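Cellulase (Xanthomonas axonopodis pv. citri, PDB 4W7W) probably cleaves the beta-1,4-glucosidic bonds of cellulose as a family 5 glycoside hydrolase and binds cello-oligosaccharide in a cleft of its barrel. Local coordinates at residues A[71-76]-A[109-114]; A[78-83]-A[127-132]; A[236-241]-A[273-278]; A[269-274]-A[321-326]. One frame throughout, in Å; residues are numbered along the deposited sequence.

Contact 1 (A[71-76]-A[109-114]); sequences LWERVQ and LHNYAT
At the C-terminal end of the (β/α)8 barrel, beside the glycan-binding cleft, the side-chain amide of Asn111 ties the loop after strand 104-109 to the short helix 72-75 that follows strand 65-70. Its OD1 accepts the backbone N of Trp72 at 2.8 Å, with N-H...O almost straight at 175°, although the donor is tilted out of the carbonyl plane. From the other branch, ND2 of Asn111 reaches OE1 of Glu73 at 2.9 Å, meeting the carboxylate on its syn side but 34° out of its plane. A bend at chi2 (88°) brings this carboxylate back over the helix start. ND2 of Asn111 also donates to Thr114 O at 3.0 Å, so three bonds fix the rotation of the amide. Glu73 OE2 is held in turn by the N-H of Ser116 and by a water that also donates to Thr114 OG1.

Next to these polar groups, Leu109 packs against Trp72. Its CD1 lies on Trp72 CB at 3.6 Å, while CD2 sits over one indole face, offset toward the rim. At the edge of the same ring, Trp72 NE1 donates in plane to Gln76 OE1 at 2.9 Å, which pins the indole. Tyr115 meets this ring edge-to-face.

His110 follows Leu109 at the centre of an inverse gamma turn; it touches a bound glucose unit, and Asp108 OD2 is hydrogen-bonded to its ND1. This is the layout of a TIM-barrel carbohydrate cleft, in which loops at the C-terminal ends of the strands carry many of the sugar contacts.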
loop_
_atom_site.group_PDB
_atom_site.type_symbol
_atom_site.label_atom_id
_atom_site.label_comp_id
_atom_site.label_asym_id
_atom_site.label_seq_id
_atom_site.Cartn_x
_atom_site.Cartn_y
_atom_site.Cartn_z
ATOM N N LEU A 71 -6.058 5.086 -9.348
ATOM C CA LEU A 71 -6.639 4.013 -10.164
ATOM C C LEU A 71 -5.925 3.791 -11.474
ATOM O O LEU A 71 -5.618 4.731 -12.238
ATOM C CB LEU A 71 -8.091 4.287 -10.508
ATOM C CG LEU A 71 -9.033 4.423 -9.317
ATOM C CD1 LEU A 71 -10.451 4.526 -9.828
ATOM C CD2 LEU A 71 -8.882 3.246 -8.362
ATOM N N TRP A 72 -5.705 2.514 -11.769
ATOM C CA TRP A 72 -5.186 2.085 -13.056
ATOM C C TRP A 72 -5.996 2.687 -14.203
ATOM O O TRP A 72 -5.446 3.203 -15.168
ATOM C CB TRP A 72 -5.202 0.552 -13.078
ATOM C CG TRP A 72 -4.494 -0.104 -14.212
ATOM C CD1 TRP A 72 -3.896 0.480 -15.294
ATOM C CD2 TRP A 72 -4.351 -1.514 -14.380
ATOM N NE1 TRP A 72 -3.400 -0.489 -16.131
ATOM C CE2 TRP A 72 -3.652 -1.721 -15.586
ATOM C CE3 TRP A 72 -4.760 -2.621 -13.630
ATOM C CZ2 TRP A 72 -3.361 -2.995 -16.062
ATOM C CZ3 TRP A 72 -4.492 -3.886 -14.110
ATOM C CH2 TRP A 72 -3.792 -4.061 -15.312
ATOM N N GLU A 73 -7.320 2.653 -14.081
ATOM C CA GLU A 73 -8.193 3.132 -15.144
ATOM C C GLU A 73 -8.083 4.625 -15.382
ATOM O O GLU A 73 -8.387 5.096 -16.485
ATOM C CB GLU A 73 -9.642 2.799 -14.826
ATOM C CG GLU A 73 -9.939 1.312 -14.687
ATOM C CD GLU A 73 -9.741 0.744 -13.285
ATOM O OE1 GLU A 73 -9.118 1.385 -12.412
ATOM O OE2 GLU A 73 -10.181 -0.403 -13.058
ATOM N N ARG A 74 -7.692 5.378 -14.343
ATOM C CA ARG A 74 -7.553 6.819 -14.464
ATOM C C ARG A 74 -6.182 7.222 -14.990
ATOM O O ARG A 74 -6.089 8.226 -15.711
ATOM C CB ARG A 74 -7.869 7.511 -13.132
ATOM C CG ARG A 74 -9.335 7.369 -12.771
ATOM C CD ARG A 74 -9.724 8.062 -11.469
ATOM N NE ARG A 74 -11.169 7.960 -11.288
ATOM C CZ ARG A 74 -11.803 7.785 -10.133
ATOM N NH1 ARG A 74 -11.158 7.754 -8.977
ATOM N NH2 ARG A 74 -13.123 7.648 -10.148
ATOM N N VAL A 75 -5.130 6.450 -14.680
ATOM C CA VAL A 75 -3.817 6.780 -15.209
ATOM C C VAL A 75 -3.568 6.178 -16.588
ATOM O O VAL A 75 -2.718 6.671 -17.328
ATOM C CB VAL A 75 -2.706 6.393 -14.205
ATOM C CG1 VAL A 75 -2.363 4.917 -14.263
ATOM C CG2 VAL A 75 -1.470 7.250 -14.404
ATOM N N GLN A 76 -4.291 5.113 -16.932
ATOM C CA GLN A 76 -4.112 4.423 -18.222
ATOM C C GLN A 76 -5.477 4.018 -18.724
ATOM O O GLN A 76 -5.915 2.900 -18.473
ATOM C CB GLN A 76 -3.181 3.210 -18.093
ATOM C CG GLN A 76 -2.746 2.674 -19.445
ATOM C CD GLN A 76 -1.896 1.410 -19.357
ATOM O OE1 GLN A 76 -2.070 0.581 -18.457
ATOM N NE2 GLN A 76 -0.969 1.253 -20.275
ATOM N N LEU A 109 -1.040 1.425 -7.037
ATOM C CA LEU A 109 -2.019 1.097 -8.077
ATOM C C LEU A 109 -3.163 0.346 -7.379
ATOM O O LEU A 109 -3.045 -0.845 -7.072
ATOM C CB LEU A 109 -1.384 0.246 -9.169
ATOM C CG LEU A 109 -2.229 0.132 -10.443
ATOM C CD1 LEU A 109 -2.214 1.433 -11.226
ATOM C CD2 LEU A 109 -1.700 -1.001 -11.302
ATOM N N HIS A 110 -4.233 1.065 -7.056
ATOM C CA HIS A 110 -5.156 0.613 -6.026
ATOM C C HIS A 110 -6.301 -0.187 -6.635
ATOM O O HIS A 110 -7.451 0.246 -6.625
ATOM C CB HIS A 110 -5.651 1.805 -5.221
ATOM C CG HIS A 110 -6.197 1.449 -3.872
ATOM N ND1 HIS A 110 -5.399 1.378 -2.749
ATOM C CD2 HIS A 110 -7.455 1.178 -3.459
ATOM C CE1 HIS A 110 -6.150 1.091 -1.702
ATOM N NE2 HIS A 110 -7.401 0.967 -2.103
ATOM N N ASN A 111 -5.962 -1.368 -7.172
ATOM C CA ASN A 111 -6.843 -2.016 -8.138
ATOM C C ASN A 111 -7.301 -3.434 -7.861
ATOM O O ASN A 111 -8.091 -3.953 -8.639
ATOM C CB ASN A 111 -6.258 -1.901 -9.558
ATOM C CG ASN A 111 -6.723 -0.657 -10.230
ATOM O OD1 ASN A 111 -6.256 0.443 -9.908
ATOM N ND2 ASN A 111 -7.731 -0.792 -11.079
ATOM N N TYR A 112 -6.846 -4.095 -6.793
ATOM C CA TYR A 112 -7.411 -5.393 -6.418
ATOM C C TYR A 112 -7.269 -6.444 -7.524
ATOM O O TYR A 112 -8.076 -7.368 -7.626
ATOM C CB TYR A 112 -8.877 -5.265 -5.984
ATOM C CG TYR A 112 -9.116 -4.235 -4.900
ATOM C CD1 TYR A 112 -8.997 -4.568 -3.576
ATOM C CD2 TYR A 112 -9.439 -2.910 -5.209
ATOM C CE1 TYR A 112 -9.210 -3.640 -2.572
ATOM C CE2 TYR A 112 -9.647 -1.965 -4.219
ATOM C CZ TYR A 112 -9.536 -2.337 -2.899
ATOM O OH TYR A 112 -9.754 -1.400 -1.910
ATOM N N ALA A 113 -6.215 -6.310 -8.322
ATOM C CA ALA A 113 -5.956 -7.171 -9.470
ATOM C C ALA A 113 -7.087 -7.160 -10.496
ATOM O O ALA A 113 -7.337 -8.158 -11.176
ATOM C CB ALA A 113 -5.599 -8.589 -9.026
ATOM N N THR A 114 -7.707 -5.993 -10.651
ATOM C CA THR A 114 -8.752 -5.804 -11.658
ATOM C C THR A 114 -8.524 -4.543 -12.479
ATOM O O THR A 114 -7.887 -3.591 -12.018
ATOM C CB THR A 114 -10.161 -5.713 -11.037
ATOM O OG1 THR A 114 -10.298 -4.481 -10.306
ATOM C CG2 THR A 114 -10.459 -6.887 -10.162
HETATM O O HOH W 1 -11.421 -2.359 -11.593
#

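Contact 2 (A[78-83]-A[127-132]); sequences ELNGPL and AGALAD
The backbone at Asn80 comes closest to the helix at Ala129, with CA atoms 5.8 Å apart, where a type II beta turn from Glu78 to Gly81 lies against the first turns of helix 127-141. In the (β/α)8 barrel this joins the loop between helices 72-75 and 85-100 to the helix after strand 104-109. The turn is closed by Gly81 N donating to Glu78 O at 2.9 Å, and Asn80 takes the positive phi of its third position.

No direct hydrogen bond crosses the contact. Leu79 adds an apolar touch, CD2 on Ala129 CB at 4.0 Å, and its side chain also rests on Trp72. The amide of Asn80 lies along the helix surface, ND2 near Ala129 CA and 3.4 Å from Asp132 CB. Its plane is turned 68° from the carboxylate of Asp132. With CG of Asp132 anti to the backbone N (chi1 -179°), this carboxylate extends to the turn, OD2 of Asp132 lying 3.3 Å from Asn80 CA. The charge of Asp132 is met within its own helix: OD2 pairs with Arg136 and OD1 with Arg135, and Arg136 also donates to Asn80 O. Gln76 NE2 spans both segments, bonding Gly81 O and Asp132 OD2.

Two waters do the remaining bridging. One accepts from Asn80 N and donates to Ala129 O; the other donates to both Asn80 O, at 2.9 Å, and Asp132 OD1, at 2.8 Å.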
loop_
_atom_site.group_PDB
_atom_site.type_symbol
_atom_site.label_atom_id
_atom_site.label_comp_id
_atom_site.label_asym_id
_atom_site.label_seq_id
_atom_site.Cartn_x
_atom_site.Cartn_y
_atom_site.Cartn_z
ATOM N N GLU A 78 -6.788 3.123 -21.492
ATOM C CA GLU A 78 -6.894 1.943 -22.350
ATOM C C GLU A 78 -5.756 1.020 -22.021
ATOM O O GLU A 78 -4.613 1.462 -21.905
ATOM C CB GLU A 78 -6.818 2.339 -23.809
ATOM C CG GLU A 78 -8.010 3.139 -24.283
ATOM C CD GLU A 78 -9.288 2.313 -24.387
ATOM O OE1 GLU A 78 -9.202 1.059 -24.432
ATOM O OE2 GLU A 78 -10.379 2.916 -24.420
ATOM N N LEU A 79 -6.054 -0.265 -21.862
ATOM C CA LEU A 79 -5.001 -1.233 -21.596
ATOM C C LEU A 79 -3.953 -1.168 -22.695
ATOM O O LEU A 79 -4.275 -1.021 -23.879
ATOM C CB LEU A 79 -5.560 -2.643 -21.509
ATOM C CG LEU A 79 -6.402 -2.950 -20.280
ATOM C CD1 LEU A 79 -6.946 -4.365 -20.386
ATOM C CD2 LEU A 79 -5.607 -2.768 -18.997
ATOM N N ASN A 80 -2.699 -1.255 -22.270
ATOM C CA ASN A 80 -1.553 -1.190 -23.160
ATOM C C ASN A 80 -1.364 0.149 -23.855
ATOM O O ASN A 80 -0.487 0.269 -24.718
ATOM C CB ASN A 80 -1.565 -2.358 -24.163
ATOM C CG ASN A 80 -1.552 -3.698 -23.462
ATOM O OD1 ASN A 80 -2.415 -4.545 -23.679
ATOM N ND2 ASN A 80 -0.582 -3.884 -22.607
ATOM N N GLY A 81 -2.126 1.164 -23.455
ATOM C CA GLY A 81 -2.078 2.453 -24.113
ATOM C C GLY A 81 -1.310 3.508 -23.342
ATOM O O GLY A 81 -0.794 3.257 -22.263
ATOM N N PRO A 82 -1.253 4.716 -23.893
ATOM C CA PRO A 82 -0.504 5.782 -23.258
ATOM C C PRO A 82 -1.068 6.175 -21.905
ATOM O O PRO A 82 -2.263 6.027 -21.644
ATOM C CB PRO A 82 -0.631 6.955 -24.235
ATOM C CG PRO A 82 -1.844 6.649 -25.035
ATOM C CD PRO A 82 -1.885 5.154 -25.153
ATOM N N LEU A 83 -0.201 6.691 -21.051
ATOM C CA LEU A 83 -0.662 7.232 -19.780
ATOM C C LEU A 83 -1.449 8.516 -20.018
ATOM O O LEU A 83 -1.159 9.290 -20.929
ATOM C CB LEU A 83 0.511 7.530 -18.872
ATOM C CG LEU A 83 1.394 6.333 -18.501
ATOM C CD1 LEU A 83 2.515 6.814 -17.585
ATOM C CD2 LEU A 83 0.593 5.198 -17.877
ATOM N N ALA A 127 -2.020 -10.721 -17.805
ATOM C CA ALA A 127 -0.966 -10.273 -16.893
ATOM C C ALA A 127 -0.011 -9.279 -17.549
ATOM O O ALA A 127 0.498 -8.362 -16.878
ATOM C CB ALA A 127 -0.207 -11.463 -16.299
ATOM N N GLY A 128 0.214 -9.437 -18.852
ATOM C CA GLY A 128 1.098 -8.517 -19.536
ATOM C C GLY A 128 0.615 -7.081 -19.496
ATOM O O GLY A 128 1.431 -6.171 -19.589
ATOM N N ALA A 129 -0.697 -6.870 -19.380
ATOM C CA ALA A 129 -1.214 -5.496 -19.346
ATOM C C ALA A 129 -0.694 -4.777 -18.102
ATOM O O ALA A 129 -0.371 -3.594 -18.165
ATOM C CB ALA A 129 -2.734 -5.453 -19.399
ATOM N N LEU A 130 -0.616 -5.478 -16.973
ATOM C CA LEU A 130 -0.078 -4.866 -15.750
ATOM C C LEU A 130 1.400 -4.542 -15.898
ATOM O O LEU A 130 1.878 -3.507 -15.430
ATOM C CB LEU A 130 -0.296 -5.775 -14.557
ATOM C CG LEU A 130 0.229 -5.222 -13.224
ATOM C CD1 LEU A 130 -0.455 -3.920 -12.853
ATOM C CD2 LEU A 130 0.050 -6.262 -12.127
ATOM N N ALA A 131 2.132 -5.417 -16.593
ATOM C CA ALA A 131 3.552 -5.160 -16.846
ATOM C C ALA A 131 3.724 -3.906 -17.712
ATOM O O ALA A 131 4.654 -3.137 -17.509
ATOM C CB ALA A 131 4.227 -6.377 -17.459
ATOM N N ASP A 132 2.841 -3.709 -18.689
ATOM C CA ASP A 132 2.908 -2.511 -19.521
ATOM C C ASP A 132 2.665 -1.242 -18.710
ATOM O O ASP A 132 3.378 -0.241 -18.864
ATOM C CB ASP A 132 1.925 -2.588 -20.688
ATOM C CG ASP A 132 2.001 -1.364 -21.571
ATOM O OD1 ASP A 132 2.953 -1.291 -22.389
ATOM O OD2 ASP A 132 1.133 -0.484 -21.463
HETATM O O HOH W 2 -2.029 -1.890 -19.620
HETATM O O HOH W 3 2.016 -1.200 -24.982
#

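Contact 3 (A[236-241]-A[273-278]); sequences PVCTSD and PVCDKA
Cys238 and Cys275 both set SG anti to the carbonyl carbon and beside the backbone N (chi1 -55° and -79°), which turns the two sulfurs to each other. The bond between Cys238 SG and Cys275 SG measures 2.1 Å, and its chi3 of 107° makes this a right-handed disulfide. Cys238 CB also comes within 4.4 Å of Ala278 CB, one helical turn further on.

The cross-link fastens the long loop after strand 219-226 to the first turn of helix 273-288, and so links neighbouring β/α units at the periphery of the TIM barrel's C-terminal end. Both cysteines rest on Thr269.

Beyond the disulfide the loop curls along the helix. Val274 CG1, anti to its own backbone N, presses on the main chain at 3.6 Å from Ser240 C and 3.7 Å from Cys238 O. Ala278 CA lies 3.3 Å from Asp241 O in a CA-H...O contact. The side chains of Asp241 and Lys277 lie alongside, pointing the same way, with CB to CB at 3.7 Å. In the conformer described, one of two deposited for Lys277, NZ lies 3.2 Å from Asp241 OD2, above the carboxylate plane: a salt bridge at the protein surface that remains doubtful.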
loop_
_atom_site.group_PDB
_atom_site.type_symbol
_atom_site.label_atom_id
_atom_site.label_comp_id
_atom_site.label_asym_id
_atom_site.label_seq_id
_atom_site.Cartn_x
_atom_site.Cartn_y
_atom_site.Cartn_z
ATOM N N PRO A 236 -15.089 -1.502 13.661
ATOM C CA PRO A 236 -14.163 -0.786 14.530
ATOM C C PRO A 236 -13.818 -1.561 15.806
ATOM O O PRO A 236 -13.903 -1.026 16.910
ATOM C CB PRO A 236 -14.950 0.480 14.872
ATOM C CG PRO A 236 -16.351 -0.001 14.936
ATOM C CD PRO A 236 -16.457 -0.958 13.781
ATOM N N VAL A 237 -13.441 -2.822 15.638
ATOM C CA VAL A 237 -13.150 -3.724 16.742
ATOM C C VAL A 237 -11.790 -4.325 16.532
ATOM O O VAL A 237 -11.421 -4.694 15.399
ATOM C CB VAL A 237 -14.184 -4.848 16.789
ATOM C CG1 VAL A 237 -13.822 -5.911 17.826
ATOM C CG2 VAL A 237 -15.550 -4.264 17.078
ATOM N N CYS A 238 -11.029 -4.401 17.606
ATOM C CA CYS A 238 -9.843 -5.231 17.631
ATOM C C CYS A 238 -10.199 -6.402 18.500
ATOM O O CYS A 238 -10.640 -6.225 19.638
ATOM C CB CYS A 238 -8.660 -4.449 18.160
ATOM S SG CYS A 238 -8.375 -2.912 17.223
ATOM N N THR A 239 -10.050 -7.612 17.969
ATOM C CA THR A 239 -10.593 -8.780 18.657
ATOM C C THR A 239 -9.881 -9.096 19.960
ATOM O O THR A 239 -10.461 -9.754 20.805
ATOM C CB THR A 239 -10.597 -10.014 17.753
ATOM O OG1 THR A 239 -9.274 -10.277 17.290
ATOM C CG2 THR A 239 -11.555 -9.801 16.593
ATOM N N SER A 240 -8.652 -8.627 20.130
ATOM C CA SER A 240 -7.980 -8.652 21.421
ATOM C C SER A 240 -6.962 -7.535 21.470
ATOM O O SER A 240 -6.696 -6.893 20.457
ATOM C CB SER A 240 -7.267 -9.974 21.676
ATOM O OG SER A 240 -6.006 -9.981 21.020
ATOM N N ASP A 241 -6.370 -7.349 22.646
ATOM C CA ASP A 241 -5.341 -6.327 22.813
ATOM C C ASP A 241 -3.962 -6.757 22.312
ATOM O O ASP A 241 -3.022 -5.996 22.416
ATOM C CB ASP A 241 -5.295 -5.792 24.253
ATOM C CG ASP A 241 -4.939 -6.826 25.281
ATOM O OD1 ASP A 241 -4.389 -7.878 24.912
ATOM O OD2 ASP A 241 -5.198 -6.564 26.489
ATOM N N PRO A 273 -9.902 1.541 23.980
ATOM C CA PRO A 273 -8.759 1.069 24.756
ATOM C C PRO A 273 -8.127 -0.235 24.251
ATOM O O PRO A 273 -6.910 -0.334 24.182
ATOM C CB PRO A 273 -9.346 0.916 26.157
ATOM C CG PRO A 273 -10.335 2.047 26.226
ATOM C CD PRO A 273 -10.970 2.057 24.861
ATOM N N VAL A 274 -8.944 -1.218 23.910
ATOM C CA VAL A 274 -8.406 -2.499 23.450
ATOM C C VAL A 274 -7.626 -2.288 22.153
ATOM O O VAL A 274 -6.521 -2.818 21.985
ATOM C CB VAL A 274 -9.522 -3.541 23.273
ATOM C CG1 VAL A 274 -8.994 -4.774 22.569
ATOM C CG2 VAL A 274 -10.093 -3.922 24.627
ATOM N N CYS A 275 -8.201 -1.509 21.238
ATOM C CA CYS A 275 -7.506 -1.203 19.985
ATOM C C CYS A 275 -6.201 -0.422 20.198
ATOM O O CYS A 275 -5.216 -0.700 19.504
ATOM C CB CYS A 275 -8.392 -0.419 19.041
ATOM S SG CYS A 275 -9.581 -1.438 18.163
ATOM N N ASP A 276 -6.196 0.555 21.109
ATOM C CA ASP A 276 -4.972 1.313 21.341
ATOM C C ASP A 276 -3.864 0.396 21.856
ATOM O O ASP A 276 -2.706 0.536 21.473
ATOM C CB ASP A 276 -5.178 2.467 22.322
ATOM C CG ASP A 276 -5.731 3.746 21.682
ATOM O OD1 ASP A 276 -5.848 3.821 20.441
ATOM O OD2 ASP A 276 -6.003 4.683 22.472
ATOM N N LYS A 277 -4.203 -0.533 22.748
ATOM C CA LYS A 277 -3.207 -1.506 23.222
ATOM C C LYS A 277 -2.699 -2.374 22.078
ATOM O O LYS A 277 -1.500 -2.624 21.954
ATOM C CB LYS A 277 -3.775 -2.412 24.316
ATOM C CG LYS A 277 -3.897 -1.754 25.661
ATOM C CD LYS A 277 -4.386 -2.765 26.680
ATOM C CE LYS A 277 -3.256 -3.692 27.112
ATOM N NZ LYS A 277 -3.612 -4.486 28.318
ATOM N N ALA A 278 -3.615 -2.815 21.228
ATOM C CA ALA A 278 -3.216 -3.632 20.083
ATOM C C ALA A 278 -2.325 -2.861 19.135
ATOM O O ALA A 278 -1.384 -3.414 18.565
ATOM C CB ALA A 278 -4.436 -4.155 19.367
#

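Contact 4 (A[269-274]-A[321-326]); sequences TANNPV and DKPQMA
Gln324 NE2 is shared between two backbone carbonyls, Thr269 O across this contact and Pro310 O in the loop that precedes residues 321-326. The bond to Thr269 O is 2.9 Å long and straight, with an N-H...O angle of 178°. It lies in the carbonyl plane of Thr269 and in the amide plane of Gln324. A bend at chi2 (96°) swings the terminal amide round to the Thr269 carbonyl; CG of Gln324, placed by chi1, also lies 3.7 Å from Thr269 O. With two acceptors taken by one nitrogen, the buried amide is held against rotation.

Thr269 begins the loop after strand 262-268, the seventh of the (β/α)8 barrel, while residues 321-326 lead into the short helix 325-328 near the chain's end. The bond thus ties the C-terminal tail to a barrel loop, and Trp298 of strand 293-301 is touched by both Thr269 and Gln324.

Nearer the surface, the side chain of Asn271 crosses that of Pro323 at about a right angle. OD1 of Asn271 is 3.3 Å from Pro323 CB, and ND2 of Asn271 is 3.5 Å from Pro323 CG. An inverse gamma turn centred on Asn271, with a weak 3.1 Å bond from Asn272 N to Ala270 O, turns the chain here. Asn272 then serves as the N-cap of helix 273-288, its OD1 accepting the backbone N of Cys275.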
loop_
_atom_site.group_PDB
_atom_site.type_symbol
_atom_site.label_atom_id
_atom_site.label_comp_id
_atom_site.label_asym_id
_atom_site.label_seq_id
_atom_site.Cartn_x
_atom_site.Cartn_y
_atom_site.Cartn_z
ATOM N N THR A 269 -6.544 0.684 13.429
ATOM C CA THR A 269 -7.225 0.346 14.674
ATOM C C THR A 269 -8.164 1.490 15.006
ATOM O O THR A 269 -7.892 2.645 14.668
ATOM C CB THR A 269 -6.204 0.115 15.808
ATOM O OG1 THR A 269 -5.353 1.254 15.948
ATOM C CG2 THR A 269 -5.351 -1.104 15.539
ATOM N N ALA A 270 -9.265 1.168 15.673
ATOM C CA ALA A 270 -10.239 2.176 16.056
ATOM C C ALA A 270 -9.885 2.816 17.382
ATOM O O ALA A 270 -8.984 2.369 18.094
ATOM C CB ALA A 270 -11.616 1.556 16.117
ATOM N N ASN A 271 -10.609 3.878 17.698
ATOM C CA ASN A 271 -10.288 4.669 18.876
ATOM C C ASN A 271 -10.941 4.165 20.154
ATOM O O ASN A 271 -11.914 4.740 20.637
ATOM C CB ASN A 271 -10.696 6.120 18.624
ATOM C CG ASN A 271 -10.382 7.023 19.783
ATOM O OD1 ASN A 271 -9.405 6.816 20.481
ATOM N ND2 ASN A 271 -11.227 8.006 20.010
ATOM N N ASN A 272 -10.387 3.090 20.707
ATOM C CA ASN A 272 -10.881 2.515 21.962
ATOM C C ASN A 272 -9.733 1.827 22.685
ATOM O O ASN A 272 -8.700 1.555 22.074
ATOM C CB ASN A 272 -12.091 1.588 21.720
ATOM C CG ASN A 272 -11.790 0.396 20.829
ATOM O OD1 ASN A 272 -10.975 -0.474 21.165
ATOM N ND2 ASN A 272 -12.435 0.357 19.658
ATOM N N PRO A 273 -9.902 1.541 23.980
ATOM C CA PRO A 273 -8.759 1.069 24.756
ATOM C C PRO A 273 -8.127 -0.235 24.251
ATOM O O PRO A 273 -6.910 -0.334 24.182
ATOM C CB PRO A 273 -9.346 0.916 26.157
ATOM C CG PRO A 273 -10.335 2.047 26.226
ATOM C CD PRO A 273 -10.970 2.057 24.861
ATOM N N VAL A 274 -8.944 -1.218 23.910
ATOM C CA VAL A 274 -8.406 -2.499 23.450
ATOM C C VAL A 274 -7.626 -2.288 22.153
ATOM O O VAL A 274 -6.521 -2.818 21.985
ATOM C CB VAL A 274 -9.522 -3.541 23.273
ATOM C CG1 VAL A 274 -8.994 -4.774 22.569
ATOM C CG2 VAL A 274 -10.093 -3.922 24.627
ATOM N N ASP A 321 -5.351 17.053 16.161
ATOM C CA ASP A 321 -4.919 15.721 15.824
ATOM C C ASP A 321 -6.005 14.693 16.128
ATOM O O ASP A 321 -6.733 14.819 17.122
ATOM C CB ASP A 321 -3.693 15.327 16.627
ATOM C CG ASP A 321 -2.481 16.178 16.348
ATOM O OD1 ASP A 321 -2.394 16.858 15.287
ATOM O OD2 ASP A 321 -1.578 16.121 17.202
ATOM N N LYS A 322 -6.079 13.652 15.301
ATOM C CA LYS A 322 -6.970 12.539 15.570
ATOM C C LYS A 322 -6.371 11.645 16.655
ATOM O O LYS A 322 -5.153 11.636 16.871
ATOM C CB LYS A 322 -7.251 11.763 14.291
ATOM C CG LYS A 322 -8.083 12.545 13.277
ATOM C CD LYS A 322 -9.504 12.746 13.779
ATOM C CE LYS A 322 -10.397 13.416 12.750
ATOM N NZ LYS A 322 -9.978 14.803 12.492
ATOM N N PRO A 323 -7.231 10.904 17.365
ATOM C CA PRO A 323 -6.767 10.133 18.527
ATOM C C PRO A 323 -5.632 9.165 18.264
ATOM O O PRO A 323 -4.672 9.095 19.030
ATOM C CB PRO A 323 -8.043 9.418 18.986
ATOM C CG PRO A 323 -9.131 10.376 18.597
ATOM C CD PRO A 323 -8.704 10.880 17.254
ATOM N N GLN A 324 -5.695 8.444 17.158
ATOM C CA GLN A 324 -4.678 7.428 16.905
ATOM C C GLN A 324 -3.327 8.042 16.573
ATOM O O GLN A 324 -2.295 7.405 16.742
ATOM C CB GLN A 324 -5.105 6.480 15.783
ATOM C CG GLN A 324 -6.366 5.670 16.092
ATOM C CD GLN A 324 -7.634 6.284 15.543
ATOM O OE1 GLN A 324 -7.840 7.495 15.675
ATOM N NE2 GLN A 324 -8.498 5.471 14.968
ATOM N N MET A 325 -3.332 9.290 16.112
ATOM C CA MET A 325 -2.096 9.947 15.773
ATOM C C MET A 325 -1.178 10.124 16.967
ATOM O O MET A 325 0.032 10.131 16.794
ATOM C CB MET A 325 -2.368 11.311 15.145
ATOM C CG MET A 325 -1.108 12.095 14.782
ATOM S SD MET A 325 0.096 11.207 13.777
ATOM C CE MET A 325 -1.102 10.842 12.537
ATOM N N ALA A 326 -1.730 10.263 18.164
ATOM C CA ALA A 326 -0.886 10.391 19.336
ATOM C C ALA A 326 -0.042 9.142 19.574
ATOM O O ALA A 326 1.002 9.206 20.196
ATOM C CB ALA A 326 -1.728 10.697 20.550
#

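Overall arrangement
The contacts form two pairs on opposite sides of the chain's centre, contacts 1 and 3 about 32 Å apart between centres. Contacts 1 and 2 meet through the side chain of Gln76 and through Leu109 packed on Leu130. Contacts 3 and 4 share Pro273 and Val274 of helix 273-288 and touch where Cys275 meets Ala270. In contact 3 a covalent cross-link and a peripheral ion pair, seen in one conformer, stand beside the single buried amide-to-carbonyl bond of contact 4. Contact 1, buried beside the sugar, relies on direct amide bonds, whereas contact 2, at the surface, has no direct hydrogen bond between its segments and combines packing with two water bridges.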